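Local coordinates for protein endoribonuclease MazF4 (Mycobacterium tuberculosis, PDB 5XE2) that acts as the toxin of a type II toxin-antitoxin pair, an endoribonuclease that cuts single-stranded mRNA between the first two bases of UCGCU, at residues I25-N28 / N29-R33; G84-P88 / A89-K93. One frame throughout, in Å; residues are numbered along the deposited sequence.

Contact 1. Residues I25-N28 / N29-R33; sequences IVSN and NARNR
Asn32 lays its side-chain amide against the backbone and side chain of Ser27, five residues earlier, and is gripped at both ends. Ser27 OG donates to Asn32 OD1 over a short 2.6 Å, on an in-plane lone pair of that amide oxygen, while Asn32 ND2 reaches Ser27 O at 2.9 Å from above the plane of the Ser27 carbonyl, a bent bond (136° at the hydrogen). This pair of bonds fixes the rotation of the amide, and CG2 of Ile25 packs 3.4 Å from Asn32 ND2 as the two side chains run past each other in opposite directions. Asn28 is the N-cap of the helix. Its CG stands between its own backbone N and carbonyl carbon (chi1 74°), and from there Asn28 OD1 accepts Arg31 N at 2.9 Å in a nearly straight bond (175°). Asn28 O takes Asn32 N at 3.0 Å, the opening helical bond. Ser27 OG also receives Val39 N, and the Arg31 guanidinium, passing Ser27 CB, forms a salt bridge with Asp37. The turn thus joins strand 21-25 to helix 29-34 beside strand 37-44, and at the dimer interface Asn28 ND2 donates to Thr100 O, on helix 88-101 of the second subunit.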
# COMPACT_ATOMS: atom_id res chain seq x y z
N ILE A 25 6.77 -5.54 -6.92
CA ILE A 25 7.34 -4.50 -6.04
C ILE A 25 6.87 -3.12 -6.50
O ILE A 25 7.10 -2.74 -7.65
CB ILE A 25 8.89 -4.51 -6.05
CG1 ILE A 25 9.47 -5.90 -5.69
CG2 ILE A 25 9.43 -3.43 -5.10
CD1 ILE A 25 9.03 -6.45 -4.36
N VAL A 26 6.22 -2.37 -5.61
CA VAL A 26 5.77 -1.00 -5.91
C VAL A 26 6.40 0.11 -5.05
O VAL A 26 6.24 1.30 -5.36
CB VAL A 26 4.23 -0.89 -5.91
CG1 VAL A 26 3.65 -1.74 -7.04
CG2 VAL A 26 3.62 -1.32 -4.57
N SER A 27 7.13 -0.26 -4.01
CA SER A 27 7.88 0.72 -3.22
C SER A 27 9.05 1.31 -4.01
O SER A 27 9.57 0.69 -4.94
CB SER A 27 8.35 0.11 -1.89
OG SER A 27 8.71 -1.25 -2.03
N ASN A 28 9.44 2.53 -3.65
CA ASN A 28 10.52 3.23 -4.33
C ASN A 28 11.87 2.55 -4.10
O ASN A 28 12.10 1.92 -3.05
CB ASN A 28 10.55 4.71 -3.92
CG ASN A 28 11.10 4.93 -2.51
OD1 ASN A 28 12.29 4.75 -2.26
ND2 ASN A 28 10.23 5.33 -1.59
N ASN A 29 12.77 2.69 -5.07
CA ASN A 29 14.06 1.99 -5.03
C ASN A 29 15.02 2.35 -3.89
O ASN A 29 15.80 1.51 -3.45
CB ASN A 29 14.76 2.11 -6.40
CG ASN A 29 14.10 1.26 -7.47
OD1 ASN A 29 13.43 0.28 -7.15
ND2 ASN A 29 14.27 1.63 -8.73
N ALA A 30 14.97 3.59 -3.41
CA ALA A 30 15.78 3.99 -2.25
C ALA A 30 15.37 3.18 -0.99
O ALA A 30 16.21 2.60 -0.30
CB ALA A 30 15.66 5.49 -2.01
N ARG A 31 14.07 3.13 -0.72
CA ARG A 31 13.52 2.31 0.37
C ARG A 31 13.85 0.84 0.16
O ARG A 31 14.24 0.14 1.11
CB ARG A 31 12.00 2.52 0.51
CG ARG A 31 11.32 1.73 1.63
CD ARG A 31 10.82 0.36 1.17
NE ARG A 31 10.07 -0.36 2.20
CZ ARG A 31 8.79 -0.15 2.52
NH1 ARG A 31 8.06 0.79 1.91
NH2 ARG A 31 8.23 -0.89 3.48
N ASN A 32 13.72 0.36 -1.08
CA ASN A 32 13.99 -1.06 -1.37
C ASN A 32 15.46 -1.46 -1.16
O ASN A 32 15.73 -2.60 -0.77
CB ASN A 32 13.60 -1.43 -2.80
CG ASN A 32 12.12 -1.24 -3.09
OD1 ASN A 32 11.28 -1.29 -2.19
ND2 ASN A 32 11.80 -1.04 -4.35
N ARG A 33 16.39 -0.55 -1.41
CA ARG A 33 17.81 -0.83 -1.20
C ARG A 33 18.19 -0.76 0.28
O ARG A 33 18.91 -1.64 0.78
CB ARG A 33 18.69 0.13 -2.00
CG ARG A 33 20.17 -0.28 -2.00
CD ARG A 33 21.05 0.51 -2.97
NE ARG A 33 20.31 0.97 -4.14
CZ ARG A 33 19.81 2.20 -4.32
NH1 ARG A 33 19.99 3.16 -3.42
NH2 ARG A 33 19.13 2.47 -5.43

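Contact 2. Residues G84-P88 / A89-K93; sequences GEVTP and ATMNK
This is a local helix-capping contact, made where the chain leaves strand 82-85, at one edge of the sheet within its own chain, and turns into the long helix 88-101. Thr87 holds the N-cap position. Its OG1 stands between its own backbone N and carbonyl carbon (chi1 57°), which turns the hydroxyl forward, toward the first helical turn, where Thr87 OG1 accepts Thr90 N at 3.2 Å, with 161° at the hydrogen. Thr87 O receives Met91 N at 2.9 Å, and Pro88, the first helical residue, takes Asn92 N on its own O at 3.0 Å. A water also donates to Pro88 O and to Asn92 OD1, bridging backbone and side chain on the exposed flank of the helix. In the SH3-like barrel of the PemK/MazF family the final strand runs on into this C-terminal helix, and the cap marks that junction. On the buried flank Val86 takes over: Val86 CG1 presses on Thr90 CB and CG2, 3.5 Å from each, tighter than ordinary van der Waals packing, the two side chains crossing at about a right angle. The same Val86 methyl, CG1, lies 3.9 Å from Met91 SD; the methionine chain bends at CB-CG and again at CG-SD, and the methyl beyond the sulfur departs from the turn. Val86 and Met91 both rest on Leu24 of strand 21-25. Asp60 binds the turn from outside, one carboxylate oxygen accepting Thr87 N and the other bonded to Thr90 OG1.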
# COMPACT_ATOMS: atom_id res chain seq x y z
N GLY A 84 10.71 -11.73 -13.25
CA GLY A 84 10.86 -10.79 -14.34
C GLY A 84 10.48 -9.38 -13.93
O GLY A 84 10.22 -9.11 -12.75
N GLU A 85 10.47 -8.51 -14.93
CA GLU A 85 10.29 -7.09 -14.75
C GLU A 85 9.18 -6.60 -15.67
O GLU A 85 9.21 -6.85 -16.88
CB GLU A 85 11.59 -6.38 -15.06
CG GLU A 85 11.60 -4.90 -14.72
CD GLU A 85 12.97 -4.27 -14.86
OE1 GLU A 85 13.96 -5.00 -15.11
OE2 GLU A 85 13.06 -3.03 -14.71
N VAL A 86 8.20 -5.92 -15.09
CA VAL A 86 7.06 -5.38 -15.83
C VAL A 86 7.53 -4.21 -16.69
O VAL A 86 8.44 -3.46 -16.30
CB VAL A 86 5.93 -5.01 -14.83
CG1 VAL A 86 4.84 -4.21 -15.50
CG2 VAL A 86 5.36 -6.28 -14.22
N THR A 87 6.92 -4.05 -17.86
CA THR A 87 7.31 -2.99 -18.79
C THR A 87 6.96 -1.61 -18.21
O THR A 87 6.05 -1.51 -17.38
CB THR A 87 6.62 -3.13 -20.16
OG1 THR A 87 5.20 -3.14 -19.97
CG2 THR A 87 7.06 -4.41 -20.88
N PRO A 88 7.70 -0.56 -18.62
CA PRO A 88 7.32 0.79 -18.21
C PRO A 88 5.89 1.18 -18.56
O PRO A 88 5.24 1.85 -17.77
CB PRO A 88 8.32 1.67 -18.96
CG PRO A 88 9.55 0.82 -19.02
CD PRO A 88 9.04 -0.58 -19.23
N ALA A 89 5.42 0.78 -19.74
CA ALA A 89 4.02 0.99 -20.13
C ALA A 89 3.05 0.39 -19.12
O ALA A 89 2.14 1.07 -18.65
CB ALA A 89 3.75 0.41 -21.51
N THR A 90 3.23 -0.88 -18.79
CA THR A 90 2.35 -1.53 -17.81
C THR A 90 2.50 -0.91 -16.41
O THR A 90 1.50 -0.76 -15.71
CB THR A 90 2.53 -3.06 -17.81
OG1 THR A 90 2.17 -3.58 -19.10
CG2 THR A 90 1.64 -3.74 -16.74
N MET A 91 3.72 -0.52 -16.03
CA MET A 91 3.94 0.15 -14.73
C MET A 91 3.19 1.48 -14.60
O MET A 91 2.72 1.81 -13.51
CB MET A 91 5.43 0.38 -14.44
CG MET A 91 6.19 -0.84 -13.93
SD MET A 91 5.45 -1.70 -12.52
CE MET A 91 5.42 -0.45 -11.25
N ASN A 92 3.10 2.23 -15.70
CA ASN A 92 2.34 3.49 -15.71
C ASN A 92 0.87 3.29 -15.41
O ASN A 92 0.27 4.08 -14.69
CB ASN A 92 2.50 4.24 -17.04
CG ASN A 92 3.83 4.98 -17.15
OD1 ASN A 92 4.43 5.36 -16.14
ND2 ASN A 92 4.28 5.21 -18.37
N LYS A 93 0.29 2.23 -15.97
CA LYS A 93 -1.08 1.82 -15.64
C LYS A 93 -1.18 1.44 -14.16
O LYS A 93 -2.15 1.77 -13.50
CB LYS A 93 -1.54 0.62 -16.48
CG LYS A 93 -1.63 0.88 -17.97
CD LYS A 93 -2.04 -0.39 -18.71
CE LYS A 93 -1.73 -0.31 -20.19
NZ LYS A 93 -2.05 -1.58 -20.89
O HOH W 1 6.60 3.39 -15.76

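How the contacts relate
From the N terminus, strand 10-14 is followed by strand 21-25, and contact 1 turns the chain from that strand into the short helix 29-34. After strands 37-44, 53-55, 65-75 and 82-85, contact 2 turns it again, into helix 88-101. The two follow in series, neither nested nor crossing, and each spans only its own strand-to-helix junction. Their centres lie about 15 Å apart and their nearest atoms about 5 Å, without touching. Strand 21-25 links them: Leu24 packs against contact 2, and its neighbour Ile25 belongs to contact 1. Arg8 also reaches both, bonding to Val26 and Asn29 and touching Met91.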